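Local atomic coordinates of hypothetical protein yiiM (Escherichia coli, PDB entry 1O65), a protein that is of unknown function but may bind molybdenum and act as an oxidoreductase on nitrogenous compounds. Residues A[15-20]-A[99-105]; A[46-51]-A[64-69]; A[90-96]-A[135-141]. One frame throughout, in Å; residues are numbered along the deposited sequence.

Contact 1: A[15-20]-A[99-105]; sequences YPVDVY and NLSTDGL
Asp18 and Ser101 form the hydrogen-bonded pair that joins strand 14-21 antiparallel to strand 100-102 in the mixed sheet of the MOSC fold: Asp18 N gives its hydrogen to Ser101 O at 2.8 Å, and Ser101 N returns one to Asp18 O at 2.7 Å. Further along, Tyr20 N binds Asn99 O. The ladder is then prolonged by a side chain, because Asn99 ND2 reaches Tyr20 O at 3.2 Å, nearly straight (171°), with the oxygen in the plane of the amide. Cys70 N donates to Asn99 OD1, and ND2 also binds Asp54 OD2, so the amide's rotation is fixed from both ends. On the face carrying Asp18 and Ser101, one water joins Asp18 OD2, Ser101 OG and Tyr20 OH, while Arg74 forms a salt bridge with the carboxylate and a hydrogen bond to the serine hydroxyl. Val19 and Leu100 lie on the other face, touching Trp118, and Val17 CG2 packs beside Leu100, 3.5 Å from Thr102 CG2. Beyond the ladder, water links Pro16 O to Asp103 N. With CG beside its backbone N (chi1 -54°), Tyr15 sets its ring against Leu105, whose CD2 makes a CH-pi contact over one face, 3.5 Å from the ring centroid. The chemistry thus divides the junction: direct backbone bonds from Asp18 to Tyr20, water where the backbones part, and Arg74 probably stabilising the ionised aspartate.

Contact 2: A[46-51]-A[64-69]; sequences LTELGL and GPDRAL
Ala68 packs against the type I beta turn from Thr47 to Gly50, and Leu69 against Leu46 and Leu51, which flank that turn; Ala68 and Leu69 together form a classic beta bulge facing Tyr158 of strand 156-160. The turn closes a beta hairpin between strands 43-47 and 50-51, with Thr47 and Gly50 each donating a backbone N-H to the other's carbonyl. Leu69 shows how one branched side chain can serve both strands. CB leads to CG, which is placed anti to the carbonyl carbon (chi1 -72°), and the fork there sends its methyls to different partners. CD1 meets Leu46 CD2 tip to tip at 3.7 Å, whereas CD2 lies 3.6 Å from Leu51 CD1, the two leucine side chains crossing at about a right angle. Leu46 and Leu51 both also touch Val166 of strand 164-167, so the fork enters an apolar layer shared by that sheet. Ala68 has a shorter reach: its CB sits 3.3 Å from Glu48 O. At the outer end the contact becomes looser, with Leu49 CD2 lying 4.0 Å from Pro65 CD and Glu48 running alongside the proline. Water supplies the polar links. One molecule donates to both Glu48 O and Pro65 O. Another accepts from Leu51 N and donates to Ala68 O, bridging backbones that are close at Gly50, whose CA makes a CA-H...O contact with Ala68 O at 3.3 Å.

Contact 3: A[90-96]-A[135-141]; sequences LFVAPAF and LNYHFDI
Phe139 and Phe96 are brought together by similar first torsions: in each, CG stands anti to the carbonyl carbon (chi1 -67° in Phe139), placing it beside the backbone N, from where the ring extends to the other segment. The side chains cross at about a right angle, and Phe139 CZ lies 3.6 Å above the centre of the Phe96 ring. Their planes are inclined at 43°, an oblique meeting. Phe91 completes the aromatic cluster in a different way. Its plane is almost parallel to that of Phe139, only 4° apart, but the rings are displaced until little of either lies over the other, with centroids separated by 5.2 Å. Ala95 fills a further side of Phe139: its CB approaches the ring edge, near the plane, at 3.4 Å from CE1. Ile141 extends the apolar surface by bringing CD1 to the edge of the Phe91 ring, 3.5 Å from CZ and in its plane. Leu90 CD1 lies 3.7 Å from Phe139 O. The interface is therefore made by shape and apolar contact; Phe139 buries the largest area in it and lies at its centre. A polar exception is His138 ND1, which is buried here with no partner in the model and lies over the face of the Phe139 ring. Phe91 is the centre of an inverse gamma turn within the loop between helix 75-83 and strand 100-102. Trp80 of that helix meets both Phe91 and Phe96, Tyr72 of strand 69-73 stacks on Phe96, and Phe96 and Leu135 share Met148 of helix 144-151 as a neighbour.

The three contacts show how a single MOSC-type fold combines strand pairing, turn packing and an aromatic cluster. Contact 2 is nested within the loop closed by contact 1, and their centres are about 16 Å apart; Val19 CG1 packs against Leu51 CD1 at 3.7 Å, while Asn99 OD1 lies 3.4 Å from Leu69 CA. Contact 3 alternates with contact 1 along the chain, and Tyr20 joins them, CD2 to Pro94 CG at 3.5 Å. Contacts 2 and 3 do not touch, their nearest atoms being about 10 Å apart, whereas contact 1 touches both. No bound cofactor marks an active site among these contacts, and the possible molybdenum-related role cannot be assigned to any of them.

Contact 1: A[15-20]-A[99-105]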
loop_
_atom_site.group_PDB
_atom_site.type_symbol
_atom_site.label_atom_id
_atom_site.label_comp_id
_atom_site.label_asym_id
_atom_site.label_seq_id
_atom_site.Cartn_x
_atom_site.Cartn_y
_atom_site.Cartn_z
ATOM N N TYR A 15 -0.234 15.535 -5.316
ATOM C CA TYR A 15 -1.276 14.610 -5.761
ATOM C C TYR A 15 -2.565 14.770 -4.974
ATOM O O TYR A 15 -2.619 14.515 -3.765
ATOM C CB TYR A 15 -0.771 13.175 -5.692
ATOM C CG TYR A 15 0.526 12.899 -6.424
ATOM C CD1 TYR A 15 0.559 12.528 -7.758
ATOM C CD2 TYR A 15 1.746 13.053 -5.772
ATOM C CE1 TYR A 15 1.749 12.270 -8.423
ATOM C CE2 TYR A 15 2.941 12.811 -6.420
ATOM C CZ TYR A 15 2.932 12.417 -7.743
ATOM O OH TYR A 15 4.139 12.168 -8.354
ATOM N N PRO A 16 -3.588 15.299 -5.652
ATOM C CA PRO A 16 -4.903 15.465 -5.034
ATOM C C PRO A 16 -5.358 14.123 -4.493
ATOM O O PRO A 16 -5.132 13.084 -5.136
ATOM C CB PRO A 16 -5.763 15.972 -6.158
ATOM C CG PRO A 16 -4.848 16.696 -7.070
ATOM C CD PRO A 16 -3.446 16.173 -6.844
ATOM N N VAL A 17 -5.992 14.107 -3.316
ATOM C CA VAL A 17 -6.357 12.804 -2.781
ATOM C C VAL A 17 -7.729 12.710 -2.175
ATOM O O VAL A 17 -8.161 13.604 -1.455
ATOM C CB VAL A 17 -5.252 12.370 -1.780
ATOM C CG1 VAL A 17 -5.300 13.187 -0.501
ATOM C CG2 VAL A 17 -5.347 10.886 -1.482
ATOM N N ASP A 18 -8.449 11.643 -2.479
ATOM C CA ASP A 18 -9.752 11.351 -1.881
ATOM C C ASP A 18 -9.490 10.447 -0.668
ATOM O O ASP A 18 -8.664 9.530 -0.771
ATOM C CB ASP A 18 -10.643 10.628 -2.899
ATOM C CG ASP A 18 -11.088 11.565 -4.008
ATOM O OD1 ASP A 18 -11.222 12.784 -3.728
ATOM O OD2 ASP A 18 -11.318 11.109 -5.131
ATOM N N VAL A 19 -10.160 10.717 0.429
ATOM C CA VAL A 19 -10.002 10.072 1.712
ATOM C C VAL A 19 -11.215 9.251 2.109
ATOM O O VAL A 19 -12.355 9.703 1.955
ATOM C CB VAL A 19 -9.823 11.154 2.821
ATOM C CG1 VAL A 19 -9.469 10.501 4.155
ATOM C CG2 VAL A 19 -8.822 12.203 2.418
ATOM N N TYR A 20 -11.012 8.018 2.551
ATOM C CA TYR A 20 -12.086 7.129 2.950
ATOM C C TYR A 20 -11.790 6.479 4.297
ATOM O O TYR A 20 -10.636 6.181 4.610
ATOM C CB TYR A 20 -12.370 5.999 1.961
ATOM C CG TYR A 20 -12.725 6.456 0.560
ATOM C CD1 TYR A 20 -11.717 6.835 -0.312
ATOM C CD2 TYR A 20 -14.046 6.540 0.126
ATOM C CE1 TYR A 20 -12.006 7.285 -1.584
ATOM C CE2 TYR A 20 -14.345 6.976 -1.153
ATOM C CZ TYR A 20 -13.329 7.339 -2.004
ATOM O OH TYR A 20 -13.579 7.767 -3.282
ATOM N N ASN A 99 -7.661 3.979 2.195
ATOM C CA ASN A 99 -7.988 5.240 2.860
ATOM C C ASN A 99 -7.714 6.385 1.876
ATOM O O ASN A 99 -8.410 7.390 1.893
ATOM C CB ASN A 99 -7.126 5.478 4.089
ATOM C CG ASN A 99 -7.209 4.346 5.090
ATOM O OD1 ASN A 99 -6.187 3.691 5.349
ATOM N ND2 ASN A 99 -8.406 4.151 5.641
ATOM N N LEU A 100 -6.668 6.194 1.052
ATOM C CA LEU A 100 -6.252 7.235 0.120
ATOM C C LEU A 100 -6.436 6.850 -1.344
ATOM O O LEU A 100 -5.926 5.842 -1.807
ATOM C CB LEU A 100 -4.794 7.615 0.355
ATOM C CG LEU A 100 -4.413 8.134 1.743
ATOM C CD1 LEU A 100 -2.954 8.546 1.800
ATOM C CD2 LEU A 100 -5.313 9.285 2.161
ATOM N N SER A 101 -7.128 7.711 -2.105
ATOM C CA SER A 101 -7.378 7.403 -3.514
ATOM C C SER A 101 -6.870 8.547 -4.386
ATOM O O SER A 101 -7.190 9.702 -4.118
ATOM C CB SER A 101 -8.848 7.129 -3.758
ATOM O OG SER A 101 -9.121 6.953 -5.140
ATOM N N THR A 102 -6.070 8.239 -5.402
ATOM C CA THR A 102 -5.477 9.192 -6.294
ATOM C C THR A 102 -5.298 8.722 -7.750
ATOM O O THR A 102 -5.484 7.575 -8.139
ATOM C CB THR A 102 -3.988 9.444 -5.885
ATOM O OG1 THR A 102 -3.319 8.175 -5.972
ATOM C CG2 THR A 102 -3.795 10.083 -4.544
ATOM N N ASP A 103 -4.781 9.654 -8.545
ATOM C CA ASP A 103 -4.332 9.440 -9.906
ATOM C C ASP A 103 -2.835 9.856 -9.903
ATOM O O ASP A 103 -2.484 10.630 -9.007
ATOM C CB ASP A 103 -4.992 10.322 -10.943
ATOM C CG ASP A 103 -6.418 9.963 -11.290
ATOM O OD1 ASP A 103 -6.675 8.892 -11.868
ATOM O OD2 ASP A 103 -7.273 10.823 -10.980
ATOM N N GLY A 104 -2.025 9.332 -10.802
ATOM C CA GLY A 104 -0.640 9.743 -10.900
ATOM C C GLY A 104 0.342 9.009 -10.028
ATOM O O GLY A 104 1.542 9.283 -10.150
ATOM N N LEU A 105 -0.081 8.152 -9.096
ATOM C CA LEU A 105 0.832 7.428 -8.223
ATOM C C LEU A 105 0.613 5.928 -8.343
ATOM O O LEU A 105 -0.485 5.413 -8.064
ATOM C CB LEU A 105 0.675 7.865 -6.768
ATOM C CG LEU A 105 1.202 9.252 -6.405
ATOM C CD1 LEU A 105 0.838 9.614 -4.975
ATOM C CD2 LEU A 105 2.709 9.326 -6.564
HETATM O O HOH W 1 -4.932 12.505 -7.759
HETATM O O HOH W 2 -7.614 12.209 -6.201
HETATM O O HOH W 3 -11.564 8.662 -5.359
#

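Contact 2: A[46-51]-A[64-69]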
loop_
_atom_site.group_PDB
_atom_site.type_symbol
_atom_site.label_atom_id
_atom_site.label_comp_id
_atom_site.label_asym_id
_atom_site.label_seq_id
_atom_site.Cartn_x
_atom_site.Cartn_y
_atom_site.Cartn_z
ATOM N N LEU A 46 -4.926 12.805 11.795
ATOM C CA LEU A 46 -4.246 11.555 11.430
ATOM C C LEU A 46 -3.313 11.210 12.601
ATOM O O LEU A 46 -2.388 11.984 12.889
ATOM C CB LEU A 46 -3.485 11.656 10.118
ATOM C CG LEU A 46 -2.453 10.568 9.824
ATOM C CD1 LEU A 46 -3.029 9.156 9.895
ATOM C CD2 LEU A 46 -1.788 10.772 8.467
ATOM N N THR A 47 -3.614 10.120 13.296
ATOM C CA THR A 47 -2.788 9.723 14.442
ATOM C C THR A 47 -1.814 8.629 14.057
ATOM O O THR A 47 -1.890 8.083 12.957
ATOM C CB THR A 47 -3.646 9.274 15.644
ATOM O OG1 THR A 47 -2.767 9.138 16.789
ATOM C CG2 THR A 47 -4.319 7.944 15.434
ATOM N N GLU A 48 -0.944 8.208 14.952
ATOM C CA GLU A 48 0.023 7.155 14.714
ATOM C C GLU A 48 -0.567 5.921 14.039
ATOM O O GLU A 48 0.014 5.341 13.141
ATOM C CB GLU A 48 0.598 6.678 16.067
ATOM C CG GLU A 48 1.501 5.454 15.925
ATOM C CD GLU A 48 2.186 5.065 17.216
ATOM O OE1 GLU A 48 1.508 4.508 18.108
ATOM O OE2 GLU A 48 3.406 5.284 17.358
ATOM N N LEU A 49 -1.700 5.462 14.556
ATOM C CA LEU A 49 -2.363 4.264 14.116
ATOM C C LEU A 49 -3.308 4.424 12.946
ATOM O O LEU A 49 -3.798 3.433 12.422
ATOM C CB LEU A 49 -3.130 3.689 15.337
ATOM C CG LEU A 49 -2.229 3.211 16.487
ATOM C CD1 LEU A 49 -3.096 2.602 17.592
ATOM C CD2 LEU A 49 -1.210 2.202 15.979
ATOM N N GLY A 50 -3.645 5.647 12.539
ATOM C CA GLY A 50 -4.571 5.758 11.413
ATOM C C GLY A 50 -5.439 6.990 11.550
ATOM O O GLY A 50 -5.199 7.815 12.439
ATOM N N LEU A 51 -6.359 7.147 10.628
ATOM C CA LEU A 51 -7.271 8.280 10.591
ATOM C C LEU A 51 -8.386 8.183 11.620
ATOM O O LEU A 51 -9.067 7.153 11.730
ATOM C CB LEU A 51 -7.881 8.425 9.182
ATOM C CG LEU A 51 -6.934 9.108 8.166
ATOM C CD1 LEU A 51 -7.370 8.835 6.741
ATOM C CD2 LEU A 51 -6.888 10.609 8.404
ATOM N N GLY A 64 0.965 -2.358 13.811
ATOM C CA GLY A 64 -0.071 -1.394 13.584
ATOM C C GLY A 64 0.388 -0.043 13.058
ATOM O O GLY A 64 -0.173 0.539 12.136
ATOM N N PRO A 65 1.419 0.513 13.677
ATOM C CA PRO A 65 1.982 1.777 13.226
ATOM C C PRO A 65 2.415 1.695 11.769
ATOM O O PRO A 65 2.196 2.646 11.011
ATOM C CB PRO A 65 3.133 2.033 14.184
ATOM C CG PRO A 65 2.791 1.249 15.416
ATOM C CD PRO A 65 2.044 0.042 14.931
ATOM N N ASP A 66 2.933 0.569 11.294
ATOM C CA ASP A 66 3.326 0.384 9.905
ATOM C C ASP A 66 2.169 0.254 8.928
ATOM O O ASP A 66 2.431 0.111 7.737
ATOM C CB ASP A 66 4.184 -0.895 9.755
ATOM C CG ASP A 66 5.540 -0.720 10.405
ATOM O OD1 ASP A 66 6.061 0.409 10.436
ATOM O OD2 ASP A 66 6.091 -1.727 10.897
ATOM N N ARG A 67 0.919 0.198 9.377
ATOM C CA ARG A 67 -0.188 0.053 8.424
ATOM C C ARG A 67 -1.321 1.003 8.779
ATOM O O ARG A 67 -2.495 0.692 8.675
ATOM C CB ARG A 67 -0.659 -1.391 8.331
ATOM C CG ARG A 67 -0.875 -2.115 9.636
ATOM C CD ARG A 67 -1.079 -3.630 9.413
ATOM N NE ARG A 67 -0.776 -4.346 10.676
ATOM C CZ ARG A 67 -1.582 -4.298 11.726
ATOM N NH1 ARG A 67 -2.717 -3.606 11.689
ATOM N NH2 ARG A 67 -1.259 -4.927 12.843
ATOM N N ALA A 68 -0.933 2.205 9.184
ATOM C CA ALA A 68 -1.868 3.248 9.565
ATOM C C ALA A 68 -2.743 3.692 8.398
ATOM O O ALA A 68 -3.910 4.032 8.632
ATOM C CB ALA A 68 -1.066 4.421 10.130
ATOM N N LEU A 69 -2.221 3.720 7.175
ATOM C CA LEU A 69 -2.916 4.153 5.996
ATOM C C LEU A 69 -2.697 3.244 4.779
ATOM O O LEU A 69 -1.571 2.871 4.470
ATOM C CB LEU A 69 -2.451 5.555 5.562
ATOM C CG LEU A 69 -2.854 6.762 6.382
ATOM C CD1 LEU A 69 -1.875 7.908 6.176
ATOM C CD2 LEU A 69 -4.272 7.234 6.058
HETATM O O HOH W 4 2.292 5.029 12.096
HETATM O O HOH W 5 -6.587 4.925 8.506
#

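Contact 3: A[90-96]-A[135-141]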
loop_
_atom_site.group_PDB
_atom_site.type_symbol
_atom_site.label_atom_id
_atom_site.label_comp_id
_atom_site.label_asym_id
_atom_site.label_seq_id
_atom_site.Cartn_x
_atom_site.Cartn_y
_atom_site.Cartn_z
ATOM N N LEU A 90 -18.507 -2.746 -9.186
ATOM C CA LEU A 90 -17.808 -3.005 -7.944
ATOM C C LEU A 90 -16.428 -2.357 -7.924
ATOM O O LEU A 90 -15.914 -2.078 -6.851
ATOM C CB LEU A 90 -17.595 -4.514 -7.729
ATOM C CG LEU A 90 -18.847 -5.383 -7.683
ATOM C CD1 LEU A 90 -18.436 -6.851 -7.628
ATOM C CD2 LEU A 90 -19.755 -4.981 -6.529
ATOM N N PHE A 91 -15.854 -2.116 -9.095
ATOM C CA PHE A 91 -14.499 -1.588 -9.140
ATOM C C PHE A 91 -14.446 -0.086 -9.086
ATOM O O PHE A 91 -14.085 0.587 -10.059
ATOM C CB PHE A 91 -13.739 -2.212 -10.325
ATOM C CG PHE A 91 -13.627 -3.716 -10.147
ATOM C CD1 PHE A 91 -12.643 -4.272 -9.357
ATOM C CD2 PHE A 91 -14.562 -4.561 -10.740
ATOM C CE1 PHE A 91 -12.552 -5.644 -9.181
ATOM C CE2 PHE A 91 -14.467 -5.934 -10.570
ATOM C CZ PHE A 91 -13.470 -6.483 -9.784
ATOM N N VAL A 92 -14.783 0.477 -7.918
ATOM C CA VAL A 92 -14.751 1.895 -7.649
ATOM C C VAL A 92 -14.200 2.106 -6.230
ATOM O O VAL A 92 -14.387 1.230 -5.378
ATOM C CB VAL A 92 -16.104 2.600 -7.773
ATOM C CG1 VAL A 92 -16.674 2.544 -9.181
ATOM C CG2 VAL A 92 -17.157 2.006 -6.841
ATOM N N ALA A 93 -13.417 3.147 -6.015
ATOM C CA ALA A 93 -12.879 3.416 -4.677
ATOM C C ALA A 93 -14.047 3.522 -3.700
ATOM O O ALA A 93 -15.103 4.032 -4.079
ATOM C CB ALA A 93 -12.089 4.720 -4.761
ATOM N N PRO A 94 -13.936 3.013 -2.485
ATOM C CA PRO A 94 -12.735 2.342 -2.017
ATOM C C PRO A 94 -12.928 0.846 -1.873
ATOM O O PRO A 94 -12.608 0.246 -0.830
ATOM C CB PRO A 94 -12.548 2.993 -0.643
ATOM C CG PRO A 94 -13.969 3.074 -0.139
ATOM C CD PRO A 94 -14.798 3.410 -1.338
ATOM N N ALA A 95 -13.307 0.179 -2.965
ATOM C CA ALA A 95 -13.572 -1.247 -2.938
ATOM C C ALA A 95 -12.425 -2.064 -2.365
ATOM O O ALA A 95 -12.647 -3.110 -1.757
ATOM C CB ALA A 95 -13.920 -1.774 -4.321
ATOM N N PHE A 96 -11.179 -1.633 -2.547
ATOM C CA PHE A 96 -10.053 -2.407 -2.019
ATOM C C PHE A 96 -9.723 -2.074 -0.582
ATOM O O PHE A 96 -8.696 -2.560 -0.093
ATOM C CB PHE A 96 -8.822 -2.241 -2.935
ATOM C CG PHE A 96 -8.913 -3.117 -4.163
ATOM C CD1 PHE A 96 -8.488 -4.432 -4.131
ATOM C CD2 PHE A 96 -9.471 -2.635 -5.334
ATOM C CE1 PHE A 96 -8.595 -5.239 -5.248
ATOM C CE2 PHE A 96 -9.584 -3.434 -6.461
ATOM C CZ PHE A 96 -9.145 -4.736 -6.420
ATOM N N LEU A 135 -10.585 -10.492 0.323
ATOM C CA LEU A 135 -10.902 -9.866 -0.942
ATOM C C LEU A 135 -11.681 -10.797 -1.866
ATOM O O LEU A 135 -12.578 -10.349 -2.591
ATOM C CB LEU A 135 -9.614 -9.400 -1.605
ATOM C CG LEU A 135 -9.133 -7.960 -1.445
ATOM C CD1 LEU A 135 -9.583 -7.284 -0.146
ATOM C CD2 LEU A 135 -7.584 -7.975 -1.471
ATOM N N ASN A 136 -11.347 -12.081 -1.932
ATOM C CA ASN A 136 -12.029 -13.033 -2.782
ATOM C C ASN A 136 -13.528 -13.131 -2.516
ATOM O O ASN A 136 -14.261 -13.456 -3.451
ATOM C CB ASN A 136 -11.409 -14.428 -2.688
ATOM C CG ASN A 136 -9.974 -14.441 -3.176
ATOM O OD1 ASN A 136 -9.613 -13.646 -4.042
ATOM N ND2 ASN A 136 -9.168 -15.319 -2.613
ATOM N N TYR A 137 -13.971 -12.891 -1.295
ATOM C CA TYR A 137 -15.369 -12.921 -0.940
ATOM C C TYR A 137 -16.005 -11.534 -1.023
ATOM O O TYR A 137 -17.226 -11.418 -1.111
ATOM C CB TYR A 137 -15.582 -13.486 0.473
ATOM C CG TYR A 137 -14.853 -14.783 0.751
ATOM C CD1 TYR A 137 -14.807 -15.795 -0.199
ATOM C CD2 TYR A 137 -14.220 -15.008 1.966
ATOM C CE1 TYR A 137 -14.135 -16.976 0.039
ATOM C CE2 TYR A 137 -13.558 -16.194 2.220
ATOM C CZ TYR A 137 -13.511 -17.168 1.250
ATOM O OH TYR A 137 -12.847 -18.350 1.493
ATOM N N HIS A 138 -15.197 -10.482 -1.022
ATOM C CA HIS A 138 -15.739 -9.125 -1.079
ATOM C C HIS A 138 -16.170 -8.745 -2.485
ATOM O O HIS A 138 -17.183 -8.079 -2.698
ATOM C CB HIS A 138 -14.718 -8.132 -0.526
ATOM C CG HIS A 138 -15.233 -6.727 -0.453
ATOM N ND1 HIS A 138 -15.191 -5.861 -1.520
ATOM C CD2 HIS A 138 -15.804 -6.045 0.566
ATOM C CE1 HIS A 138 -15.704 -4.703 -1.170
ATOM N NE2 HIS A 138 -16.086 -4.786 0.097
ATOM N N PHE A 139 -15.406 -9.169 -3.481
ATOM C CA PHE A 139 -15.727 -8.888 -4.874
ATOM C C PHE A 139 -16.464 -10.058 -5.516
ATOM O O PHE A 139 -16.842 -10.027 -6.682
ATOM C CB PHE A 139 -14.441 -8.642 -5.672
ATOM C CG PHE A 139 -13.729 -7.385 -5.268
ATOM C CD1 PHE A 139 -14.237 -6.158 -5.665
ATOM C CD2 PHE A 139 -12.577 -7.421 -4.510
ATOM C CE1 PHE A 139 -13.601 -4.991 -5.304
ATOM C CE2 PHE A 139 -11.925 -6.257 -4.157
ATOM C CZ PHE A 139 -12.439 -5.041 -4.553
ATOM N N ASP A 140 -16.525 -11.166 -4.776
ATOM C CA ASP A 140 -17.147 -12.391 -5.228
ATOM C C ASP A 140 -16.415 -12.939 -6.453
ATOM O O ASP A 140 -17.004 -13.425 -7.413
ATOM C CB ASP A 140 -18.627 -12.190 -5.565
ATOM C CG ASP A 140 -19.404 -13.468 -5.249
ATOM O OD1 ASP A 140 -19.621 -13.667 -4.032
ATOM O OD2 ASP A 140 -19.750 -14.217 -6.174
ATOM N N ILE A 141 -15.112 -12.728 -6.458
ATOM C CA ILE A 141 -14.210 -13.215 -7.497
ATOM C C ILE A 141 -13.233 -14.125 -6.736
ATOM O O ILE A 141 -12.406 -13.671 -5.945
ATOM C CB ILE A 141 -13.483 -12.096 -8.233
ATOM C CG1 ILE A 141 -14.477 -11.282 -9.091
ATOM C CG2 ILE A 141 -12.403 -12.672 -9.156
ATOM C CD1 ILE A 141 -13.931 -9.948 -9.564
#